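Local atomic coordinates of cytochrome P450 monooxygenase (Rhodococcus sp. ECU0066, PDB entry 6KBH), a protein that probably oxidises organic substrates at its heme, drawing electrons through an FMN and a [2Fe-2S] cluster carried on the same chain. Residues A[587-592]-A[617-622]; A[523-528]-A[535-540]; A[331-336]-A[352-357]; A[43-48]-A[71-76]. All coordinates share one frame; numbering follows the deposited sequence.

How the interactions relate
Following the chain from the N terminus, interaction 4 comes first: it closes a loop of 22 residues and sets residues 43-48 against the turn that leads into strand 76-78. Interaction 3 then closes a short excursion between strands 332-336 and 352-355 beside the heme. Strand 76-78 lies next to 352-355, so interactions 3 and 4 meet in one sheet. Far off in the reductase part, about 38 Å or more away between nearest atoms, interaction 2 ties the loop after edge strand 518-523 to the other edge strand, 533-536, and interaction 1 packs two helix starts against it. The four follow in series; none nests or crosses. Interactions 1 and 2 touch and share the FMN.

Interaction 1 of 4, residues A[587-592]-A[617-622]; sequences GITPVI and MAFLDR. With FMN (flavin mononucleotide), chain B.
This is a buried, mostly apolar contact beside the FMN, in which Phe619 packs against Ile588, Thr589 and Ile592 in the domain of the parallel five-stranded sheet. Helix 588-601 follows strand 578-584; Phe619, coming after strand 605-611, is at the N-cap of helix 620-625. Its CG stands anti to its carbonyl carbon (chi1 -65°), which sends the ring across to the first turn of helix 588-601. There the ring is met edge-on: Ile588 CG2 lies in its plane, 3.9 Å from Phe619 CD2, and Thr589 CG2 comes to the same rim, 4.0 Å from Phe619 CE2. Ile592 CD1 arrives obliquely beside the stem of the ring, 3.7 Å from Phe619 CB and 3.5 Å from Arg622 CG. Its CD1 and CG1 touch Arg622 NE, and its CG2 lies loosely over one face of the guanidinium, whose NH2 forms a salt bridge with Asp596 while NH1 bonds to Cys525 O. Thr589 OG1 bonds to Ile586 O and approaches the flavin methyl C7M at 3.2 Å. No hydrogen bond joins the two segments. What joins them is mainly hydrocarbon packing; the arginine's polar end is taken up by Asp596 and Cys525 O, and Thr589 carries the packing through to the FMN.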
# COMPACT_ATOMS: atom_id res chain seq x y z
N GLY A 587 24.30 13.05 -19.04
CA GLY A 587 24.99 12.03 -18.26
C GLY A 587 26.13 12.59 -17.43
O GLY A 587 26.78 11.84 -16.69
N ILE A 588 26.38 13.89 -17.55
CA ILE A 588 27.41 14.56 -16.76
C ILE A 588 27.04 14.59 -15.28
O ILE A 588 27.92 14.67 -14.42
CB ILE A 588 27.65 15.97 -17.31
CG1 ILE A 588 28.83 16.64 -16.60
CG2 ILE A 588 26.40 16.83 -17.20
CD1 ILE A 588 30.15 15.93 -16.81
N THR A 589 25.74 14.53 -14.95
CA THR A 589 25.33 14.73 -13.56
C THR A 589 25.86 13.67 -12.61
O THR A 589 26.47 14.04 -11.59
CB THR A 589 23.80 14.85 -13.48
OG1 THR A 589 23.19 13.95 -14.42
CG2 THR A 589 23.37 16.27 -13.79
N PRO A 590 25.69 12.36 -12.84
CA PRO A 590 26.23 11.40 -11.87
C PRO A 590 27.74 11.30 -11.89
O PRO A 590 28.35 11.11 -10.84
CB PRO A 590 25.57 10.08 -12.27
CG PRO A 590 25.36 10.21 -13.72
CD PRO A 590 25.05 11.66 -13.97
N VAL A 591 28.36 11.44 -13.06
CA VAL A 591 29.81 11.24 -13.16
C VAL A 591 30.56 12.36 -12.44
O VAL A 591 31.58 12.12 -11.78
CB VAL A 591 30.24 11.12 -14.63
CG1 VAL A 591 29.63 12.22 -15.44
CG2 VAL A 591 31.73 11.19 -14.74
N ILE A 592 30.06 13.59 -12.54
CA ILE A 592 30.77 14.72 -11.94
C ILE A 592 30.84 14.57 -10.42
O ILE A 592 31.83 14.99 -9.80
CB ILE A 592 30.12 16.05 -12.36
CG1 ILE A 592 30.99 17.23 -11.93
CG2 ILE A 592 28.73 16.20 -11.77
CD1 ILE A 592 30.92 18.38 -12.90
N MET A 617 26.15 22.10 -22.93
CA MET A 617 26.90 21.16 -22.10
C MET A 617 27.07 21.78 -20.72
O MET A 617 27.85 22.73 -20.55
CB MET A 617 28.25 20.82 -22.73
CG MET A 617 28.24 19.50 -23.48
SD MET A 617 29.47 19.42 -24.80
CE MET A 617 30.98 19.72 -23.90
N ALA A 618 26.33 21.25 -19.75
CA ALA A 618 26.33 21.80 -18.40
C ALA A 618 27.59 21.40 -17.65
O ALA A 618 28.19 20.35 -17.91
CB ALA A 618 25.09 21.32 -17.64
N PHE A 619 27.99 22.26 -16.72
CA PHE A 619 29.06 22.07 -15.75
C PHE A 619 30.46 22.22 -16.33
O PHE A 619 31.43 21.94 -15.62
CB PHE A 619 28.97 20.72 -15.04
CG PHE A 619 27.75 20.57 -14.17
CD1 PHE A 619 27.57 21.39 -13.07
CD2 PHE A 619 26.78 19.63 -14.47
CE1 PHE A 619 26.45 21.27 -12.27
CE2 PHE A 619 25.65 19.50 -13.67
CZ PHE A 619 25.49 20.32 -12.57
N LEU A 620 30.60 22.63 -17.59
CA LEU A 620 31.93 22.96 -18.11
C LEU A 620 32.60 24.02 -17.25
O LEU A 620 33.79 23.94 -16.94
CB LEU A 620 31.85 23.43 -19.56
CG LEU A 620 31.21 22.48 -20.57
CD1 LEU A 620 30.91 23.24 -21.84
CD2 LEU A 620 32.12 21.30 -20.85
N ASP A 621 31.82 25.04 -16.85
CA ASP A 621 32.25 25.99 -15.83
C ASP A 621 32.73 25.26 -14.58
O ASP A 621 33.86 25.45 -14.12
CB ASP A 621 31.09 26.92 -15.50
CG ASP A 621 29.77 26.18 -15.40
OD1 ASP A 621 29.40 25.49 -16.38
OD2 ASP A 621 29.10 26.26 -14.35
N ARG A 622 31.86 24.43 -14.02
CA ARG A 622 32.23 23.61 -12.88
C ARG A 622 33.41 22.70 -13.20
O ARG A 622 34.33 22.54 -12.38
CB ARG A 622 31.01 22.79 -12.46
CG ARG A 622 31.29 21.61 -11.56
CD ARG A 622 30.10 21.42 -10.66
NE ARG A 622 30.24 20.28 -9.76
CZ ARG A 622 29.24 19.82 -9.02
NH1 ARG A 622 28.06 20.41 -9.08
NH2 ARG A 622 29.43 18.79 -8.21
N1 FMN B . 16.82 8.07 -15.26
C2 FMN B . 17.11 7.01 -14.50
O2 FMN B . 16.48 5.92 -14.69
N3 FMN B . 18.05 7.05 -13.54
C4 FMN B . 18.73 8.20 -13.34
O4 FMN B . 19.69 8.26 -12.38
C4A FMN B . 18.45 9.32 -14.12
N5 FMN B . 19.13 10.45 -13.91
C5A FMN B . 18.85 11.52 -14.66
C6 FMN B . 19.57 12.68 -14.42
C7 FMN B . 19.32 13.81 -15.16
C7M FMN B . 20.20 15.03 -14.78
C8 FMN B . 18.35 13.80 -16.17
C8M FMN B . 18.04 15.02 -17.01
C9 FMN B . 17.64 12.63 -16.42
C9A FMN B . 17.87 11.49 -15.66
N10 FMN B . 17.19 10.34 -15.87
C10 FMN B . 17.47 9.25 -15.11
C1' FMN B . 16.11 10.24 -16.91
C2' FMN B . 14.77 10.69 -16.38
O2' FMN B . 14.24 9.87 -15.42
C3' FMN B . 13.77 10.84 -17.49
O3' FMN B . 13.59 9.68 -18.25
C4' FMN B . 14.13 12.03 -18.41
O4' FMN B . 14.49 13.23 -17.84
C5' FMN B . 12.92 12.45 -19.29
O5' FMN B . 11.61 12.48 -18.67
P FMN B . 10.34 12.51 -19.59
O1P FMN B . 9.15 11.96 -18.85
O2P FMN B . 10.02 13.92 -20.01
O3P FMN B . 10.64 11.69 -20.80

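Interaction 2 of 4, residues A[523-528]-A[535-540]; sequences SLCGDP and QVAVLH. With FMN (flavin mononucleotide), chain B.
Cys525 SG sits between its backbone N and carbonyl carbon (chi1 42°), a setting that lays the sulfur beside Ala537, with SG 3.9 Å from Ala537 CB. Gln535, extended beyond CG (chi2 180°), runs alongside Gly526 and brings its OE1 to 3.3 Å from Gly526 CA. Gly526 has no side chain to hold this partner off, and a CB there would run into Gln535 CB. The backbones are tied by one bond, Cys525 N to Gln535 O at 3.0 Å, and the same oxygen receives a CA-H contact from Leu524. The branches of Leu524 and Val536 lie side by side, pointing the same way, with Leu524 CD2 3.8 Å from Val536 CG1. Both segments then reach the flavin. Ser523 N donates to FMN N5 at 3.3 Å, with an N-H...N angle of 138°, so the redox-active N5 of the isoalloxazine is met by main chain. Farther along, Ala537 O and Leu539 N border the two methyl groups, C7M and C8M. Ser523 ends the Arg-x-Tyr-Ser sequence that begins with Arg520, another FMN ligand. Here the loop leaving edge strand 518-523 meets the other edge strand, 533-536, of the six-stranded antiparallel sheet, an arrangement consistent with the flavin-binding beta barrel of the ferredoxin reductase-type fold.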
# COMPACT_ATOMS: atom_id res chain seq x y z
N SER A 523 19.96 12.17 -11.23
CA SER A 523 21.18 12.11 -10.42
C SER A 523 21.37 13.40 -9.61
O SER A 523 20.77 14.44 -9.89
CB SER A 523 22.40 11.87 -11.30
OG SER A 523 22.31 10.63 -11.98
N LEU A 524 22.22 13.31 -8.59
CA LEU A 524 22.50 14.43 -7.70
C LEU A 524 23.90 14.96 -7.96
O LEU A 524 24.90 14.28 -7.71
CB LEU A 524 22.34 14.01 -6.24
CG LEU A 524 20.88 13.67 -6.02
CD1 LEU A 524 20.78 12.50 -5.08
CD2 LEU A 524 20.20 14.90 -5.49
N CYS A 525 23.95 16.20 -8.44
CA CYS A 525 25.18 16.87 -8.83
C CYS A 525 25.56 17.98 -7.86
O CYS A 525 26.44 18.79 -8.17
CB CYS A 525 25.03 17.43 -10.24
SG CYS A 525 23.42 18.17 -10.49
N GLY A 526 24.90 18.04 -6.71
CA GLY A 526 25.20 19.05 -5.71
C GLY A 526 26.39 18.65 -4.87
O GLY A 526 27.16 17.75 -5.21
N ASP A 527 26.54 19.33 -3.74
CA ASP A 527 27.64 19.07 -2.83
C ASP A 527 27.20 18.08 -1.76
O ASP A 527 26.20 18.34 -1.07
CB ASP A 527 28.12 20.36 -2.18
CG ASP A 527 29.17 20.12 -1.11
OD1 ASP A 527 30.22 19.52 -1.41
OD2 ASP A 527 28.93 20.53 0.05
N PRO A 528 27.88 16.95 -1.60
CA PRO A 528 27.46 15.99 -0.56
C PRO A 528 27.62 16.53 0.85
O PRO A 528 26.78 16.27 1.71
CB PRO A 528 28.37 14.78 -0.81
CG PRO A 528 28.90 14.95 -2.20
CD PRO A 528 29.01 16.43 -2.40
N GLN A 535 20.70 18.76 -5.15
CA GLN A 535 20.72 19.50 -6.41
C GLN A 535 20.62 18.53 -7.57
O GLN A 535 21.37 17.54 -7.63
CB GLN A 535 21.99 20.36 -6.55
CG GLN A 535 21.78 21.83 -6.22
CD GLN A 535 23.05 22.64 -6.36
OE1 GLN A 535 24.15 22.09 -6.40
NE2 GLN A 535 22.91 23.96 -6.43
N VAL A 536 19.69 18.80 -8.48
CA VAL A 536 19.52 18.02 -9.70
C VAL A 536 19.50 18.97 -10.88
O VAL A 536 19.14 20.15 -10.75
CB VAL A 536 18.23 17.17 -9.67
CG1 VAL A 536 18.35 16.06 -8.63
CG2 VAL A 536 17.03 18.04 -9.37
N ALA A 537 19.89 18.46 -12.05
CA ALA A 537 20.00 19.27 -13.26
C ALA A 537 19.18 18.63 -14.37
O ALA A 537 19.71 17.88 -15.18
CB ALA A 537 21.46 19.44 -13.67
N VAL A 538 17.89 18.96 -14.44
CA VAL A 538 16.99 18.28 -15.37
C VAL A 538 17.12 18.88 -16.77
O VAL A 538 17.22 20.10 -16.94
CB VAL A 538 15.54 18.35 -14.87
CG1 VAL A 538 15.12 19.80 -14.72
CG2 VAL A 538 14.60 17.61 -15.81
N LEU A 539 17.13 18.01 -17.78
CA LEU A 539 17.15 18.41 -19.18
C LEU A 539 15.74 18.36 -19.76
O LEU A 539 14.97 17.43 -19.47
CB LEU A 539 18.08 17.52 -20.00
CG LEU A 539 17.82 17.34 -21.50
CD1 LEU A 539 18.04 18.64 -22.26
CD2 LEU A 539 18.67 16.23 -22.09
N HIS A 540 15.39 19.36 -20.57
CA HIS A 540 14.15 19.35 -21.34
C HIS A 540 14.31 18.35 -22.47
O HIS A 540 14.90 18.66 -23.50
CB HIS A 540 13.82 20.73 -21.90
CG HIS A 540 12.36 20.98 -22.09
ND1 HIS A 540 11.52 20.08 -22.70
CD2 HIS A 540 11.60 22.06 -21.77
CE1 HIS A 540 10.29 20.58 -22.74
NE2 HIS A 540 10.31 21.78 -22.18
N1 FMN B . 16.82 8.07 -15.26
C2 FMN B . 17.11 7.01 -14.50
O2 FMN B . 16.48 5.92 -14.69
N3 FMN B . 18.05 7.05 -13.54
C4 FMN B . 18.73 8.20 -13.34
O4 FMN B . 19.69 8.26 -12.38
C4A FMN B . 18.45 9.32 -14.12
N5 FMN B . 19.13 10.45 -13.91
C5A FMN B . 18.85 11.52 -14.66
C6 FMN B . 19.57 12.68 -14.42
C7 FMN B . 19.32 13.81 -15.16
C7M FMN B . 20.20 15.03 -14.78
C8 FMN B . 18.35 13.80 -16.17
C8M FMN B . 18.04 15.02 -17.01
C9 FMN B . 17.64 12.63 -16.42
C9A FMN B . 17.87 11.49 -15.66
N10 FMN B . 17.19 10.34 -15.87
C10 FMN B . 17.47 9.25 -15.11
C1' FMN B . 16.11 10.24 -16.91
C2' FMN B . 14.77 10.69 -16.38
O2' FMN B . 14.24 9.87 -15.42
C3' FMN B . 13.77 10.84 -17.49
O3' FMN B . 13.59 9.68 -18.25
C4' FMN B . 14.13 12.03 -18.41
O4' FMN B . 14.49 13.23 -17.84
C5' FMN B . 12.92 12.45 -19.29
O5' FMN B . 11.61 12.48 -18.67
P FMN B . 10.34 12.51 -19.59
O1P FMN B . 9.15 11.96 -18.85
O2P FMN B . 10.02 13.92 -20.01
O3P FMN B . 10.64 11.69 -20.80

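Interaction 3 of 4, residues A[331-336]-A[352-357]; sequences AWRRLV and KLLIVN. With HEM (protoporphyrin IX containing Fe), chain C.
Two flat groups stand on one face of the strand pair, Trp332 across from Ile355 and Arg334 across from Leu353, and both reach the heme. The heme methyl CMA lies over one face of the Trp332 indole, whose NE1 comes 3.4 Å from propionate oxygen O1A. The guanidinium of Arg334 meets that propionate at its edge: NH2 donates to O1A almost straight, at 172°, although the modelled 2.5 Å is probably too short to take literally. A bend at chi2 (-70°) folds the arginine back over its strand, and NH1 also donates to Arg333 O at 3.0 Å. Together the two bonds would hold the guanidinium's rotation, if the short one is real, while Ile355 CD1 packs on Arg334 CG, 4.1 Å away. The heme also bonds to Arg137, His133 and His391, but a leucine in place of Arg334 would probably cost it this one cationic partner and leave Arg333 O without its NH1 donor.

The backbones pair antiparallel in the beta1 sheet of the P450 fold, with reciprocal bonds at Trp332-Ile355 and Arg334-Leu353. Val336 CG2 packs on Leu353 CG at 3.6 Å. On the other face Lys352 NZ makes a salt bridge with the Glu101 carboxylate, whereas Arg333 bonds to the backbone oxygens of Ala99 and Glu101 and to Tyr75 OH. The propionate probably offsets Arg334, and Glu101 Lys352, while Arg333 is met by neutral oxygens.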
# COMPACT_ATOMS: atom_id res chain seq x y z
N ALA A 331 -10.55 -8.42 16.57
CA ALA A 331 -10.18 -9.82 16.54
C ALA A 331 -10.98 -10.50 15.44
O ALA A 331 -12.00 -9.98 14.98
CB ALA A 331 -10.43 -10.50 17.89
N TRP A 332 -10.50 -11.67 15.02
CA TRP A 332 -11.17 -12.47 14.00
C TRP A 332 -11.16 -13.92 14.46
O TRP A 332 -10.63 -14.25 15.53
CB TRP A 332 -10.50 -12.29 12.63
CG TRP A 332 -11.43 -12.52 11.49
CD1 TRP A 332 -11.30 -13.46 10.51
CD2 TRP A 332 -12.65 -11.82 11.21
NE1 TRP A 332 -12.36 -13.38 9.63
CE2 TRP A 332 -13.20 -12.38 10.04
CE3 TRP A 332 -13.32 -10.77 11.84
CZ2 TRP A 332 -14.39 -11.92 9.49
CZ3 TRP A 332 -14.51 -10.31 11.28
CH2 TRP A 332 -15.03 -10.89 10.12
N ARG A 333 -11.76 -14.79 13.66
CA ARG A 333 -12.08 -16.13 14.13
C ARG A 333 -11.76 -17.18 13.08
O ARG A 333 -11.98 -16.98 11.89
CB ARG A 333 -13.56 -16.23 14.53
CG ARG A 333 -13.92 -15.32 15.70
CD ARG A 333 -15.37 -15.44 16.09
NE ARG A 333 -16.27 -14.92 15.08
CZ ARG A 333 -17.58 -15.13 15.08
NH1 ARG A 333 -18.13 -15.85 16.05
NH2 ARG A 333 -18.34 -14.62 14.12
N ARG A 334 -11.24 -18.32 13.55
CA ARG A 334 -10.96 -19.48 12.72
C ARG A 334 -11.35 -20.73 13.49
O ARG A 334 -11.35 -20.75 14.72
CB ARG A 334 -9.49 -19.54 12.30
CG ARG A 334 -9.10 -18.53 11.22
CD ARG A 334 -9.72 -18.89 9.88
NE ARG A 334 -9.29 -17.99 8.81
CZ ARG A 334 -9.94 -16.89 8.46
NH1 ARG A 334 -11.06 -16.54 9.08
NH2 ARG A 334 -9.48 -16.13 7.47
N LEU A 335 -11.69 -21.78 12.75
CA LEU A 335 -12.09 -23.06 13.32
C LEU A 335 -10.99 -24.08 13.06
O LEU A 335 -10.69 -24.39 11.91
CB LEU A 335 -13.42 -23.53 12.72
CG LEU A 335 -13.89 -24.95 13.05
CD1 LEU A 335 -14.12 -25.11 14.54
CD2 LEU A 335 -15.15 -25.28 12.27
N VAL A 336 -10.38 -24.58 14.14
CA VAL A 336 -9.31 -25.56 14.00
C VAL A 336 -9.88 -26.86 13.47
O VAL A 336 -10.89 -27.36 13.98
CB VAL A 336 -8.59 -25.76 15.34
CG1 VAL A 336 -7.38 -26.66 15.17
CG2 VAL A 336 -8.18 -24.42 15.93
N LYS A 352 -12.20 -23.32 18.53
CA LYS A 352 -12.48 -22.07 17.84
C LYS A 352 -11.44 -21.05 18.27
O LYS A 352 -11.17 -20.90 19.46
CB LYS A 352 -13.89 -21.58 18.15
CG LYS A 352 -14.99 -22.54 17.71
CD LYS A 352 -16.37 -21.99 18.03
CE LYS A 352 -17.47 -22.95 17.61
NZ LYS A 352 -18.83 -22.40 17.89
N LEU A 353 -10.86 -20.35 17.30
CA LEU A 353 -9.78 -19.42 17.57
C LEU A 353 -10.29 -17.98 17.57
O LEU A 353 -11.09 -17.59 16.72
CB LEU A 353 -8.66 -19.56 16.53
CG LEU A 353 -7.85 -20.85 16.61
CD1 LEU A 353 -6.60 -20.77 15.73
CD2 LEU A 353 -7.47 -21.16 18.06
N LEU A 354 -9.84 -17.21 18.56
CA LEU A 354 -10.00 -15.76 18.55
C LEU A 354 -8.61 -15.17 18.33
O LEU A 354 -7.80 -15.08 19.26
CB LEU A 354 -10.60 -15.25 19.85
CG LEU A 354 -10.99 -13.78 19.76
CD1 LEU A 354 -12.08 -13.59 18.72
CD2 LEU A 354 -11.42 -13.22 21.11
N ILE A 355 -8.33 -14.77 17.09
CA ILE A 355 -7.03 -14.25 16.71
C ILE A 355 -7.11 -12.72 16.74
O ILE A 355 -7.79 -12.10 15.92
CB ILE A 355 -6.58 -14.80 15.35
CG1 ILE A 355 -7.60 -14.50 14.24
CG2 ILE A 355 -6.40 -16.31 15.45
CD1 ILE A 355 -7.38 -15.29 12.97
N VAL A 356 -6.42 -12.11 17.70
CA VAL A 356 -6.63 -10.70 18.03
C VAL A 356 -5.75 -9.89 17.09
O VAL A 356 -4.57 -9.64 17.35
CB VAL A 356 -6.34 -10.41 19.50
CG1 VAL A 356 -6.72 -8.98 19.84
CG2 VAL A 356 -7.10 -11.39 20.39
N ASN A 357 -6.34 -9.46 15.97
CA ASN A 357 -5.65 -8.57 15.03
C ASN A 357 -5.15 -7.32 15.74
O ASN A 357 -4.05 -6.83 15.44
CB ASN A 357 -6.59 -8.17 13.89
CG ASN A 357 -7.29 -9.36 13.25
OD1 ASN A 357 -8.15 -9.99 13.87
ND2 ASN A 357 -6.94 -9.65 12.00
CHA HEM C . -12.85 -10.32 4.29
CHB HEM C . -11.56 -6.51 7.33
CHC HEM C . -13.86 -3.05 4.05
CHD HEM C . -15.11 -6.85 1.06
C1A HEM C . -12.39 -9.36 5.30
C2A HEM C . -11.68 -10.02 6.40
C3A HEM C . -11.32 -8.96 7.24
C4A HEM C . -11.85 -7.75 6.56
CMA HEM C . -10.58 -9.06 8.54
CAA HEM C . -11.38 -11.47 6.60
CBA HEM C . -9.96 -11.86 6.34
CGA HEM C . -9.59 -13.30 6.27
O1A HEM C . -10.50 -13.99 6.79
O2A HEM C . -8.46 -13.42 5.72
C1B HEM C . -12.05 -5.21 6.76
C2B HEM C . -11.84 -3.83 7.40
C3B HEM C . -12.56 -2.76 6.37
C4B HEM C . -13.12 -3.60 5.24
CMB HEM C . -11.15 -3.54 8.69
CAB HEM C . -12.66 -1.28 6.51
CBB HEM C . -11.41 -0.51 6.77
C1C HEM C . -14.30 -4.07 3.06
C2C HEM C . -15.00 -3.41 1.98
C3C HEM C . -15.36 -4.44 1.14
C4C HEM C . -14.83 -5.63 1.80
CMC HEM C . -15.26 -1.95 1.81
CAC HEM C . -16.09 -4.32 -0.16
CBC HEM C . -17.50 -4.77 -0.28
C1D HEM C . -14.55 -7.98 1.81
C2D HEM C . -14.78 -9.30 1.12
C3D HEM C . -14.07 -10.39 2.13
C4D HEM C . -13.54 -9.54 3.25
CMD HEM C . -15.49 -9.52 -0.17
CAD HEM C . -13.99 -11.86 1.95
CBD HEM C . -12.94 -12.33 0.99
CGD HEM C . -12.53 -13.76 1.08
O1D HEM C . -12.89 -14.19 2.20
O2D HEM C . -11.93 -14.12 0.03
NA HEM C . -12.51 -7.97 5.37
NB HEM C . -12.75 -5.07 5.44
NC HEM C . -14.19 -5.44 2.97
ND HEM C . -13.75 -8.01 3.12
FE HEM C . -13.37 -6.53 4.37

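Interaction 4 of 4, residues A[43-48]-A[71-76]; sequences FDPFTG and PELGYW
Asp44 OD1 accepts a hydrogen bond from Phe46 N at 3.0 Å, with Glu72 CG 3.4 Å from the same OD1. The bond is fairly straight, 158° at the hydrogen, but the donor comes from well above the carboxylate plane, 68° out of it. It closes an Asx turn over residues 44-46. The Glu72 side chain crosses that of Asp44 obliquely: its CB packs at 3.3 Å from Phe43 O, and a bend at chi2 (62°) swings the carboxylate round, leaving OE2 4.2 Å from Asp44 OD1. Two like charges lie close here, and Glu72 OE2 also makes a salt bridge with Arg216.

Beyond the acids the contact turns apolar. One methyl of Leu73, CD1, meets both Pro45 CG at 4.0 Å and Phe46 CZ at 3.9 Å, with the leucine crossing Phe46 at about a right angle. Pro45 CG in turn sits over one face of the Phe46 ring, toward its rim. Phe43 extends the hydrophobic side by an edge-to-face meeting with Phe68. Were Asp44 an alanine, Phe46 N would be likely to lose its acceptor, and the turn that presents Pro45 and Phe46 to Leu73 to relax.

The contact joins two loops in the N-terminal part of the heme (P450) domain, one before helix 49-52, the other leading into strand 76-78 of the sheet beside 352-355. They share no hydrogen bond. What joins them is a small leucine-proline-phenylalanine cluster beside a pair of acids; Asp44 is met by a turn amide and Glu72 by Arg216, which probably offsets the closeness of the two carboxylates.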
# COMPACT_ATOMS: atom_id res chain seq x y z
N PHE A 43 -10.06 -13.16 31.45
CA PHE A 43 -10.27 -12.54 30.15
C PHE A 43 -11.76 -12.45 29.84
O PHE A 43 -12.48 -13.45 29.93
CB PHE A 43 -9.54 -13.32 29.06
CG PHE A 43 -9.76 -12.78 27.67
CD1 PHE A 43 -9.19 -11.58 27.27
CD2 PHE A 43 -10.53 -13.48 26.75
CE1 PHE A 43 -9.38 -11.09 25.99
CE2 PHE A 43 -10.73 -12.99 25.47
CZ PHE A 43 -10.15 -11.79 25.09
N ASP A 44 -12.21 -11.25 29.50
CA ASP A 44 -13.57 -11.02 29.01
C ASP A 44 -13.53 -10.05 27.84
O ASP A 44 -13.08 -8.91 28.00
CB ASP A 44 -14.47 -10.48 30.12
CG ASP A 44 -15.93 -10.40 29.70
OD1 ASP A 44 -16.26 -10.85 28.59
OD2 ASP A 44 -16.74 -9.88 30.49
N PRO A 45 -13.97 -10.47 26.65
CA PRO A 45 -14.00 -9.56 25.50
C PRO A 45 -15.21 -8.63 25.47
O PRO A 45 -15.31 -7.81 24.55
CB PRO A 45 -14.03 -10.52 24.31
CG PRO A 45 -14.73 -11.72 24.83
CD PRO A 45 -14.34 -11.85 26.28
N PHE A 46 -16.12 -8.73 26.44
CA PHE A 46 -17.37 -7.99 26.38
C PHE A 46 -17.42 -6.78 27.31
O PHE A 46 -18.27 -5.91 27.12
CB PHE A 46 -18.55 -8.91 26.69
CG PHE A 46 -18.62 -10.12 25.79
CD1 PHE A 46 -18.94 -9.98 24.45
CD2 PHE A 46 -18.36 -11.38 26.29
CE1 PHE A 46 -19.00 -11.08 23.62
CE2 PHE A 46 -18.42 -12.49 25.46
CZ PHE A 46 -18.74 -12.34 24.13
N THR A 47 -16.54 -6.71 28.31
CA THR A 47 -16.51 -5.57 29.21
C THR A 47 -15.08 -5.36 29.70
O THR A 47 -14.20 -6.21 29.52
CB THR A 47 -17.46 -5.77 30.40
OG1 THR A 47 -17.59 -4.54 31.12
CG2 THR A 47 -16.93 -6.84 31.33
N GLY A 48 -14.86 -4.20 30.32
CA GLY A 48 -13.60 -3.91 30.95
C GLY A 48 -12.47 -3.58 30.00
O GLY A 48 -12.64 -2.89 28.99
N PRO A 71 -12.24 -18.99 29.62
CA PRO A 71 -13.52 -19.56 30.10
C PRO A 71 -14.73 -18.70 29.82
O PRO A 71 -15.80 -19.25 29.53
CB PRO A 71 -13.27 -19.73 31.61
CG PRO A 71 -11.79 -19.92 31.71
CD PRO A 71 -11.21 -19.01 30.67
N GLU A 72 -14.61 -17.37 29.88
CA GLU A 72 -15.77 -16.50 29.67
C GLU A 72 -16.39 -16.74 28.30
O GLU A 72 -17.58 -17.07 28.19
CB GLU A 72 -15.38 -15.03 29.84
CG GLU A 72 -16.54 -14.03 29.69
CD GLU A 72 -17.65 -14.21 30.73
OE1 GLU A 72 -17.43 -14.85 31.77
OE2 GLU A 72 -18.76 -13.69 30.50
N LEU A 73 -15.61 -16.58 27.25
CA LEU A 73 -16.01 -16.95 25.90
C LEU A 73 -15.56 -18.38 25.62
O LEU A 73 -14.88 -19.00 26.42
CB LEU A 73 -15.44 -15.94 24.91
CG LEU A 73 -15.52 -16.09 23.39
CD1 LEU A 73 -16.09 -14.83 22.79
CD2 LEU A 73 -14.14 -16.33 22.88
N GLY A 74 -15.99 -18.94 24.49
CA GLY A 74 -15.68 -20.33 24.27
C GLY A 74 -14.43 -20.64 23.48
O GLY A 74 -14.23 -21.80 23.10
N TYR A 75 -13.56 -19.67 23.24
CA TYR A 75 -12.48 -19.83 22.28
C TYR A 75 -11.11 -19.84 22.94
O TYR A 75 -10.94 -19.42 24.09
CB TYR A 75 -12.47 -18.72 21.22
CG TYR A 75 -13.69 -18.59 20.33
CD1 TYR A 75 -14.90 -19.22 20.64
CD2 TYR A 75 -13.63 -17.84 19.17
CE1 TYR A 75 -16.00 -19.09 19.81
CE2 TYR A 75 -14.72 -17.72 18.34
CZ TYR A 75 -15.90 -18.34 18.66
OH TYR A 75 -16.98 -18.20 17.82
N TRP A 76 -10.13 -20.31 22.18
CA TRP A 76 -8.73 -20.10 22.47
C TRP A 76 -8.29 -18.78 21.86
O TRP A 76 -8.68 -18.44 20.74
CB TRP A 76 -7.89 -21.25 21.90
CG TRP A 76 -8.35 -22.59 22.40
CD1 TRP A 76 -9.50 -23.25 22.07
CD2 TRP A 76 -7.66 -23.43 23.34
NE1 TRP A 76 -9.57 -24.44 22.74
CE2 TRP A 76 -8.46 -24.58 23.52
CE3 TRP A 76 -6.46 -23.32 24.04
CZ2 TRP A 76 -8.08 -25.61 24.38
CZ3 TRP A 76 -6.09 -24.34 24.89
CH2 TRP A 76 -6.90 -25.48 25.05